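Local coordinates for uncharacterized protein (Streptococcus pneumoniae, PDB 3LFT) that probably serves as the substrate-binding component of an ABC transporter, holding L-tryptophan in the cleft between two lobes built around parallel sheets, at residues Ile234-His237 with Asp238-Val241; Leu16-Ile19 with Tyr20-Ile23; Ala220-Met223 with Val224-Gly227. One frame throughout, in Å; residues are numbered along the deposited sequence.

Interaction 1: residues Ile234-His237 with Asp238-Val241; sequences IDQH and DLGV. With TRP (tryptophan), chain C.
Asp235 caps the start of helix 236-251: its OD1 accepts from Asp238 N at 2.9 Å, nearly straight at the hydrogen, on the anti side and 30° out of the carboxylate plane. Its short chain lets an aspartate fold back onto the first turn. The carboxylate of Asp238 stacks on that of Asp235, with Asp235 OD1 and Asp238 OD2 3.7 Å apart; two negative groups here should interact favourably with the helix dipole, though they probably disfavour each other.

In Gln236, CB leaves directed away from the next turn, and the bend at chi2 (-63°) brings the amide round alongside Leu239, NE2 3.6 Å from Leu239 CD1. At the tip, NE2 donates to Ile234 O at 2.9 Å, from above that carbonyl plane, and OE1 accepts the indole N-H, NE1, of the bound tryptophan at 2.8 Å. The first bond helps fix the amide's rotation, so a carbonyl oxygen faces the ligand. In the conformer described, Ile234 CG2 packs against Leu239 CG at 3.9 Å, the side chains crossing at about a right angle.

Gln236 leans on helix 14-29, while Ile234 and Leu239 pack against strands 110-115 and 262-264.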
ATOM      1  N   ILE A 234       5.418   6.683  -0.732  1.00  6.07           N
ATOM      2  CA  ILE A 234       5.619   6.975   0.680  0.50  6.22           C
ATOM      3  C   ILE A 234       6.629   6.005   1.259  1.00  6.31           C
ATOM      4  O   ILE A 234       6.741   4.853   0.809  1.00  6.10           O
ATOM      5  CB  ILE A 234       4.315   6.851   1.416  0.50  6.69           C
ATOM      6  CG1 ILE A 234       3.363   7.910   0.893  0.50  6.51           C
ATOM      7  CG2 ILE A 234       4.505   7.019   2.913  0.50  6.37           C
ATOM      8  CD1 ILE A 234       1.962   7.500   1.058  0.50  6.81           C
ATOM      9  N   ASP A 235       7.388   6.467   2.251  1.00  5.84           N
ATOM     10  CA  ASP A 235       8.424   5.637   2.874  1.00  5.97           C
ATOM     11  C   ASP A 235       7.786   4.550   3.750  1.00  5.53           C
ATOM     12  O   ASP A 235       7.108   4.852   4.735  1.00  6.12           O
ATOM     13  CB  ASP A 235       9.361   6.558   3.668  1.00  5.76           C
ATOM     14  CG  ASP A 235      10.560   5.853   4.256  1.00  6.59           C
ATOM     15  OD1 ASP A 235      10.392   4.938   5.080  1.00  6.18           O
ATOM     16  OD2 ASP A 235      11.698   6.286   3.959  1.00 11.31           O
ATOM     17  N   GLN A 236       8.050   3.292   3.395  1.00  5.04           N
ATOM     18  CA  GLN A 236       7.390   2.171   4.052  1.00  5.15           C
ATOM     19  C   GLN A 236       7.857   1.985   5.476  1.00  5.04           C
ATOM     20  O   GLN A 236       7.059   1.709   6.377  1.00  5.22           O
ATOM     21  CB  GLN A 236       7.603   0.892   3.265  1.00  4.84           C
ATOM     22  CG  GLN A 236       7.120   0.987   1.805  1.00  5.83           C
ATOM     23  CD  GLN A 236       5.631   1.229   1.724  1.00  4.82           C
ATOM     24  OE1 GLN A 236       4.850   0.305   1.979  1.00  5.53           O
ATOM     25  NE2 GLN A 236       5.220   2.440   1.374  1.00  5.36           N
ATOM     26  N   HIS A 237       9.162   2.132   5.694  1.00  4.87           N
ATOM     27  CA  HIS A 237       9.654   2.024   7.063  1.00  4.93           C
ATOM     28  C   HIS A 237       9.052   3.103   7.978  1.00  4.24           C
ATOM     29  O   HIS A 237       8.678   2.820   9.123  1.00  5.04           O
ATOM     30  CB  HIS A 237      11.180   1.992   7.089  1.00  4.64           C
ATOM     31  CG  HIS A 237      11.744   1.874   8.464  1.00  6.63           C
ATOM     32  ND1 HIS A 237      11.821   0.676   9.145  1.00  8.17           N
ATOM     33  CD2 HIS A 237      12.226   2.815   9.301  1.00  5.54           C
ATOM     34  CE1 HIS A 237      12.348   0.886  10.340  1.00  5.99           C
ATOM     35  NE2 HIS A 237      12.598   2.175  10.459  1.00  8.43           N
ATOM     36  N   ASP A 238       8.933   4.337   7.469  1.00  4.80           N
ATOM     37  CA  ASP A 238       8.259   5.417   8.229  1.00  5.04           C
ATOM     38  C   ASP A 238       6.818   5.063   8.610  1.00  4.77           C
ATOM     39  O   ASP A 238       6.368   5.358   9.724  1.00  5.29           O
ATOM     40  CB  ASP A 238       8.286   6.749   7.462  1.00  5.30           C
ATOM     41  CG  ASP A 238       9.657   7.411   7.432  1.00  5.85           C
ATOM     42  OD1 ASP A 238      10.545   7.051   8.226  1.00  8.23           O
ATOM     43  OD2 ASP A 238       9.823   8.321   6.591  1.00  8.52           O
ATOM     44  N   LEU A 239       6.094   4.446   7.684  1.00  5.26           N
ATOM     45  CA  LEU A 239       4.726   3.995   7.977  1.00  5.25           C
ATOM     46  C   LEU A 239       4.711   3.015   9.123  1.00  4.52           C
ATOM     47  O   LEU A 239       3.864   3.094  10.031  1.00  4.91           O
ATOM     48  CB  LEU A 239       4.063   3.355   6.756  1.00  5.17           C
ATOM     49  CG  LEU A 239       3.769   4.291   5.578  1.00  4.39           C
ATOM     50  CD1 LEU A 239       3.408   3.460   4.359  1.00  5.37           C
ATOM     51  CD2 LEU A 239       2.670   5.289   5.942  1.00  6.20           C
ATOM     52  N   GLY A 240       5.659   2.083   9.108  1.00  5.06           N
ATOM     53  CA  GLY A 240       5.687   1.076  10.170  1.00  4.81           C
ATOM     54  C   GLY A 240       6.072   1.675  11.511  1.00  3.90           C
ATOM     55  O   GLY A 240       5.456   1.363  12.535  1.00  4.67           O
ATOM     56  N   VAL A 241       7.092   2.533  11.540  1.00  4.15           N
ATOM     57  CA  VAL A 241       7.474   3.165  12.814  1.00  4.39           C
ATOM     58  C   VAL A 241       6.318   3.966  13.395  1.00  4.39           C
ATOM     59  O   VAL A 241       6.027   3.882  14.595  1.00  4.68           O
ATOM     60  CB  VAL A 241       8.723   4.062  12.646  1.00  4.27           C
ATOM     61  CG1 VAL A 241       9.048   4.827  13.934  1.00  5.28           C
ATOM     62  CG2 VAL A 241       9.914   3.209  12.244  1.00  4.62           C
TER
HETATM   63  N   TRP C   1      -1.885   0.743   1.674  1.00  8.29           N
HETATM   64  CA  TRP C   1      -2.216  -0.643   1.230  1.00  8.97           C
HETATM   65  C   TRP C   1      -3.608  -0.993   1.646  1.00  8.94           C
HETATM   66  O   TRP C   1      -3.955  -2.175   1.722  1.00  8.77           O
HETATM   67  CB  TRP C   1      -1.186  -1.631   1.799  1.00  8.71           C
HETATM   68  CG  TRP C   1       0.207  -1.322   1.312  1.00  7.83           C
HETATM   69  CD1 TRP C   1       1.218  -0.644   1.992  1.00  8.47           C
HETATM   70  CD2 TRP C   1       0.754  -1.653  -0.009  1.00  8.23           C
HETATM   71  NE1 TRP C   1       2.331  -0.551   1.190  1.00  8.55           N
HETATM   72  CE2 TRP C   1       2.114  -1.109  -0.002  1.00  8.59           C
HETATM   73  CE3 TRP C   1       0.219  -2.283  -1.108  1.00  8.21           C
HETATM   74  CZ2 TRP C   1       2.884  -1.263  -1.141  1.00  8.72           C
HETATM   75  CZ3 TRP C   1       1.018  -2.415  -2.240  1.00  9.20           C
HETATM   76  CH2 TRP C   1       2.334  -1.911  -2.237  1.00  8.94           C
HETATM   77  OXT TRP C   1      -4.407  -0.084   1.912  1.00  8.45           O

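Interaction 2: residues Leu16-Ile19 with Tyr20-Ile23. With TRP (tryptophan), chain C.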
ATOM      1  N   LEU A  16       5.065  -4.724   2.648  1.00  4.54           N
ATOM      2  CA  LEU A  16       4.450  -5.069   3.927  1.00  5.14           C
ATOM      3  C   LEU A  16       5.469  -5.605   4.920  1.00  5.19           C
ATOM      4  O   LEU A  16       5.367  -5.319   6.119  1.00  5.78           O
ATOM      5  CB  LEU A  16       3.263  -6.031   3.783  1.00  5.08           C
ATOM      6  CG  LEU A  16       2.120  -5.599   2.852  1.00  5.46           C
ATOM      7  CD1 LEU A  16       0.917  -6.507   3.049  1.00  6.24           C
ATOM      8  CD2 LEU A  16       1.687  -4.140   3.016  1.00  6.30           C
ATOM      9  N   ASP A  17       6.434  -6.380   4.445  1.00  5.57           N
ATOM     10  CA  ASP A  17       7.500  -6.858   5.323  1.00  5.40           C
ATOM     11  C   ASP A  17       8.271  -5.691   5.945  1.00  5.53           C
ATOM     12  O   ASP A  17       8.607  -5.724   7.128  1.00  5.46           O
ATOM     13  CB  ASP A  17       8.476  -7.745   4.556  1.00  5.98           C
ATOM     14  CG  ASP A  17       7.866  -9.047   4.074  1.00  7.91           C
ATOM     15  OD1 ASP A  17       6.887  -9.546   4.647  1.00  9.04           O
ATOM     16  OD2 ASP A  17       8.466  -9.636   3.153  1.00  9.35           O
ATOM     17  N   LEU A  18       8.527  -4.645   5.158  1.00  5.48           N
ATOM     18  CA  LEU A  18       9.242  -3.468   5.649  1.00  5.46           C
ATOM     19  C   LEU A  18       8.393  -2.657   6.641  1.00  5.45           C
ATOM     20  O   LEU A  18       8.924  -2.166   7.654  1.00  5.52           O
ATOM     21  CB  LEU A  18       9.740  -2.613   4.479  1.00  5.89           C
ATOM     22  CG  LEU A  18      10.638  -1.424   4.803  1.00  6.57           C
ATOM     23  CD1 LEU A  18      11.830  -1.755   5.714  1.00  7.13           C
ATOM     24  CD2 LEU A  18      11.123  -0.828   3.487  1.00  7.74           C
ATOM     25  N   ILE A  19       7.093  -2.543   6.382  1.00  5.29           N
ATOM     26  CA  ILE A  19       6.189  -1.952   7.361  1.00  5.38           C
ATOM     27  C   ILE A  19       6.253  -2.716   8.688  1.00  5.82           C
ATOM     28  O   ILE A  19       6.359  -2.095   9.757  1.00  6.17           O
ATOM     29  CB  ILE A  19       4.755  -1.877   6.810  1.00  5.02           C
ATOM     30  CG1 ILE A  19       4.726  -0.879   5.646  1.00  6.39           C
ATOM     31  CG2 ILE A  19       3.760  -1.489   7.914  1.00  6.94           C
ATOM     32  CD1 ILE A  19       3.438  -0.968   4.860  1.00  6.79           C
ATOM     33  N   TYR A  20       6.217  -4.047   8.636  1.00  5.52           N
ATOM     34  CA  TYR A  20       6.282  -4.813   9.867  1.00  5.80           C
ATOM     35  C   TYR A  20       7.614  -4.593  10.601  1.00  5.53           C
ATOM     36  O   TYR A  20       7.634  -4.476  11.834  1.00  5.13           O
ATOM     37  CB  TYR A  20       5.980  -6.306   9.633  1.00  6.38           C
ATOM     38  CG  TYR A  20       5.966  -7.130  10.909  1.00  6.51           C
ATOM     39  CD1 TYR A  20       6.719  -8.302  11.012  1.00  8.94           C
ATOM     40  CD2 TYR A  20       5.226  -6.716  12.013  1.00  7.82           C
ATOM     41  CE1 TYR A  20       6.699  -9.056  12.191  1.00 10.05           C
ATOM     42  CE2 TYR A  20       5.222  -7.455  13.192  1.00  9.33           C
ATOM     43  CZ  TYR A  20       5.953  -8.603  13.263  1.00 10.34           C
ATOM     44  OH  TYR A  20       5.932  -9.331  14.438  1.00 11.47           O
ATOM     45  N   LYS A  21       8.725  -4.527   9.865  1.00  5.63           N
ATOM     46  CA  LYS A  21      10.020  -4.208  10.463  0.50  5.61           C
ATOM     47  C   LYS A  21       9.924  -2.860  11.178  1.00  4.95           C
ATOM     48  O   LYS A  21      10.383  -2.708  12.321  1.00  4.97           O
ATOM     49  CB  LYS A  21      11.118  -4.195   9.390  0.50  6.54           C
ATOM     50  CG  LYS A  21      12.366  -3.374   9.731  0.50  9.50           C
ATOM     51  CD  LYS A  21      13.324  -4.107  10.655  0.50 12.42           C
ATOM     52  CE  LYS A  21      14.530  -3.233  10.959  0.50 12.15           C
ATOM     53  NZ  LYS A  21      14.713  -2.168   9.925  0.50 11.63           N
ATOM     54  N   GLY A  22       9.323  -1.872  10.504  1.00  4.76           N
ATOM     55  CA  GLY A  22       9.100  -0.545  11.103  1.00  5.07           C
ATOM     56  C   GLY A  22       8.265  -0.596  12.371  1.00  4.33           C
ATOM     57  O   GLY A  22       8.585   0.072  13.352  1.00  4.65           O
ATOM     58  N   ILE A  23       7.207  -1.411  12.373  1.00  4.55           N
ATOM     59  CA  ILE A  23       6.396  -1.590  13.581  1.00  4.66           C
ATOM     60  C   ILE A  23       7.267  -2.056  14.743  1.00  4.95           C
ATOM     61  O   ILE A  23       7.207  -1.492  15.846  1.00  4.93           O
ATOM     62  CB  ILE A  23       5.219  -2.570  13.329  1.00  4.71           C
ATOM     63  CG1 ILE A  23       4.167  -1.928  12.415  1.00  5.77           C
ATOM     64  CG2 ILE A  23       4.602  -3.058  14.677  1.00  5.75           C
ATOM     65  CD1 ILE A  23       3.139  -2.915  11.869  1.00  7.01           C
TER
HETATM   66  N   TRP C   1      -1.885   0.743   1.674  1.00  8.29           N
HETATM   67  CA  TRP C   1      -2.216  -0.643   1.230  1.00  8.97           C
HETATM   68  C   TRP C   1      -3.608  -0.993   1.646  1.00  8.94           C
HETATM   69  O   TRP C   1      -3.955  -2.175   1.722  1.00  8.77           O
HETATM   70  CB  TRP C   1      -1.186  -1.631   1.799  1.00  8.71           C
HETATM   71  CG  TRP C   1       0.207  -1.322   1.312  1.00  7.83           C
HETATM   72  CD1 TRP C   1       1.218  -0.644   1.992  1.00  8.47           C
HETATM   73  CD2 TRP C   1       0.754  -1.653  -0.009  1.00  8.23           C
HETATM   74  NE1 TRP C   1       2.331  -0.551   1.190  1.00  8.55           N
HETATM   75  CE2 TRP C   1       2.114  -1.109  -0.002  1.00  8.59           C
HETATM   76  CE3 TRP C   1       0.219  -2.283  -1.108  1.00  8.21           C
HETATM   77  CZ2 TRP C   1       2.884  -1.263  -1.141  1.00  8.72           C
HETATM   78  CZ3 TRP C   1       1.018  -2.415  -2.240  1.00  9.20           C
HETATM   79  CH2 TRP C   1       2.334  -1.911  -2.237  1.00  8.94           C
HETATM   80  OXT TRP C   1      -4.407  -0.084   1.912  1.00  8.45           O
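Four backbone hydrogen bonds tie Leu16-Ile19 to Tyr20-Ile23 as successive turns of one alpha-helix. Tyr20 N donates to Leu16 O at 2.9 Å, and the same i to i+4 pattern repeats from Lys21 to Asp17 and from Gly22 to Leu18, ending with Ile23 N on Ile19 O at 2.8 Å.

Apolar contacts come next. Ile19 CG2 and Ile23 CD1 meet at 4.2 Å, one turn apart on the buried side. The ligand is met by two methyl groups: Leu16 CD2 comes over the indole face, 3.6 Å from CG of the bound tryptophan, while Ile19 CD1, equally near the ligand's CD1, approaches obliquely from beside that atom. In Ile19, CG1 stands anti to the carbonyl carbon (chi1 -67°) and the chain runs on extended, which carries CD1 out to the indole. Branched aliphatic residues suit this place because they offer apolar surface to a flat ring.

The helix is the crossover of the beta-alpha-beta unit formed by strand 3-9, helix 14-29 and strand 37-43, as expected of a periplasmic-binding-protein-like lobe. Leu16, Ile19, Tyr20 and Ile23 all touch Ile69 of strand 65-69, and the Tyr20 ring stacks with Phe41. The lack of a side chain at Gly22 lets helix 236-251 lie close, with Val241 CG2 near Gly22 O.

Polar side chains take the outer face. In the conformer described, Lys21, bent at chi2 and chi4, brings NZ to a salt bridge with Asp25; Asp17 OD1 is hydrogen-bonded to Gln9.

Interaction 3: residues Ala220-Met223 with Val224-Gly227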
ATOM      1  N   ALA A 220       5.022   1.520  -5.687  1.00  4.33           N
ATOM      2  CA  ALA A 220       5.878   1.081  -4.584  1.00  4.35           C
ATOM      3  C   ALA A 220       7.312   0.989  -5.023  1.00  3.97           C
ATOM      4  O   ALA A 220       7.596   0.538  -6.135  1.00  4.57           O
ATOM      5  CB  ALA A 220       5.447  -0.293  -4.065  1.00  4.62           C
ATOM      6  N   THR A 221       8.223   1.393  -4.141  1.00  4.28           N
ATOM      7  CA  THR A 221       9.651   1.210  -4.361  1.00  4.38           C
ATOM      8  C   THR A 221       9.969  -0.228  -4.690  1.00  4.29           C
ATOM      9  O   THR A 221      10.742  -0.487  -5.597  1.00  5.08           O
ATOM     10  CB  THR A 221      10.456   1.686  -3.144  1.00  5.18           C
ATOM     11  OG1 THR A 221      10.212   3.089  -2.975  1.00  7.00           O
ATOM     12  CG2 THR A 221      11.951   1.448  -3.299  1.00  5.63           C
ATOM     13  N   ALA A 222       9.343  -1.155  -3.967  1.00  4.44           N
ATOM     14  CA  ALA A 222       9.609  -2.567  -4.170  1.00  4.82           C
ATOM     15  C   ALA A 222       9.234  -3.055  -5.569  1.00  4.02           C
ATOM     16  O   ALA A 222       9.841  -4.003  -6.055  1.00  5.31           O
ATOM     17  CB  ALA A 222       8.897  -3.385  -3.116  1.00  4.23           C
HETATM   18  N   MSE A 223       8.232  -2.424  -6.182  1.00  4.63           N
HETATM   19  CA  MSE A 223       7.864  -2.742  -7.560  1.00  4.24           C
HETATM   20  C   MSE A 223       8.794  -2.059  -8.555  1.00  4.14           C
HETATM   21  O   MSE A 223       9.260  -2.687  -9.496  1.00  5.15           O
HETATM   22  CB  MSE A 223       6.405  -2.379  -7.833  1.00  4.86           C
HETATM   23  CG  MSE A 223       5.406  -3.288  -7.070  1.00  4.52           C
HETATM   24 SE   MSE A 223       3.554  -3.068  -7.624  1.00 10.49          SE
HETATM   25  CE  MSE A 223       2.926  -1.725  -6.377  1.00  7.80           C
ATOM     26  N   VAL A 224       9.103  -0.782  -8.335  1.00  5.17           N
ATOM     27  CA  VAL A 224      10.037  -0.094  -9.207  1.00  6.13           C
ATOM     28  C   VAL A 224      11.371  -0.819  -9.215  1.00  5.54           C
ATOM     29  O   VAL A 224      11.993  -0.954 -10.274  1.00  7.73           O
ATOM     30  CB  VAL A 224      10.196   1.403  -8.830  1.00  6.06           C
ATOM     31  CG1 VAL A 224      11.306   2.073  -9.665  1.00  7.15           C
ATOM     32  CG2 VAL A 224       8.872   2.155  -9.066  1.00  7.49           C
ATOM     33  N   GLU A 225      11.813  -1.327  -8.069  1.00  5.53           N
ATOM     34  CA  GLU A 225      13.146  -1.908  -8.025  1.00  6.68           C
ATOM     35  C   GLU A 225      13.309  -3.215  -8.790  1.00  6.76           C
ATOM     36  O   GLU A 225      14.442  -3.591  -9.084  1.00  7.34           O
ATOM     37  CB  GLU A 225      13.696  -1.961  -6.608  1.00  8.34           C
ATOM     38  CG  GLU A 225      13.029  -2.862  -5.647  1.00 12.16           C
ATOM     39  CD  GLU A 225      13.549  -2.633  -4.214  1.00 15.43           C
ATOM     40  OE1 GLU A 225      12.914  -3.107  -3.251  1.00 17.92           O
ATOM     41  OE2 GLU A 225      14.599  -1.964  -4.049  1.00 17.66           O
ATOM     42  N   VAL A 226      12.200  -3.894  -9.111  1.00  5.91           N
ATOM     43  CA  VAL A 226      12.279  -5.153  -9.873  1.00  6.20           C
ATOM     44  C   VAL A 226      11.767  -5.030 -11.311  1.00  6.23           C
ATOM     45  O   VAL A 226      11.488  -6.028 -11.963  1.00  7.42           O
ATOM     46  CB  VAL A 226      11.622  -6.368  -9.145  1.00  6.28           C
ATOM     47  CG1 VAL A 226      12.219  -6.550  -7.752  1.00  7.96           C
ATOM     48  CG2 VAL A 226      10.100  -6.197  -9.063  1.00  7.16           C
ATOM     49  N   GLY A 227      11.664  -3.813 -11.827  1.00  6.25           N
ATOM     50  CA  GLY A 227      11.410  -3.654 -13.263  1.00  6.20           C
ATOM     51  C   GLY A 227      10.447  -2.536 -13.622  1.00  6.43           C
ATOM     52  O   GLY A 227      10.206  -2.287 -14.809  1.00  7.40           O
TER
HETATM   53  O   HOH W   1      11.511  -5.476  -4.200  1.00 15.81           O
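Val224 N to Ala220 O, at 3.0 Å, and Glu225 N to Thr221 O, at 2.8 Å, are the i to i+4 bonds of a single short helical turn, after which Val226 N reaches back three residues to Met223 O at 3.2 Å, from above the carbonyl plane, and a type I turn runs from Val224 to Gly227. With phi at 141°, Gly227 adopts a backbone shape that a side chain would obstruct.

Glu225 folds back over the turn. Its CG lies between the backbone N and the carbonyl carbon (chi1 67°), which brings CG to 3.3 Å from Thr221 O and OE1 to 3.5 Å from Ala222 CA. A water donates to both Glu225 OE1 and Ala222 O, each at 2.9 Å, linking carboxylate and backbone across the turn.

This helix, 221-224, connects strand 216-218, an outermost strand of the four-stranded parallel sheet, with strand 230-233. Ala220, at its N-cap, also lines the tryptophan pocket, where a small methyl fits close to the ligand. The buried side chain of Met223, a selenomethionine, packs against Phe202 and Pro218, bent at chi3. Val224 places CG2 3.6 Å from Ala220 O, its branched side chain packing against Pro218 and Ser231.

Along the chain the order is interaction 2, then interaction 3, then interaction 1. Interactions 1 and 2 have centres about 8 Å apart and touch directly, because helices 14-29 and 236-251 pack side by side in the lobe with the six-stranded parallel sheet; Gln236 OE1 lies 3.5 Å from Ile19 CD1. Interaction 3 belongs with the four-stranded sheet, its centre about 16 Å from each of the others, and strand 230-233 leads from it toward helix 236-251. All three supply pocket residues, so the bound tryptophan is met from both lobes, an arrangement consistent with the two-lobed clamp of substrate-binding proteins.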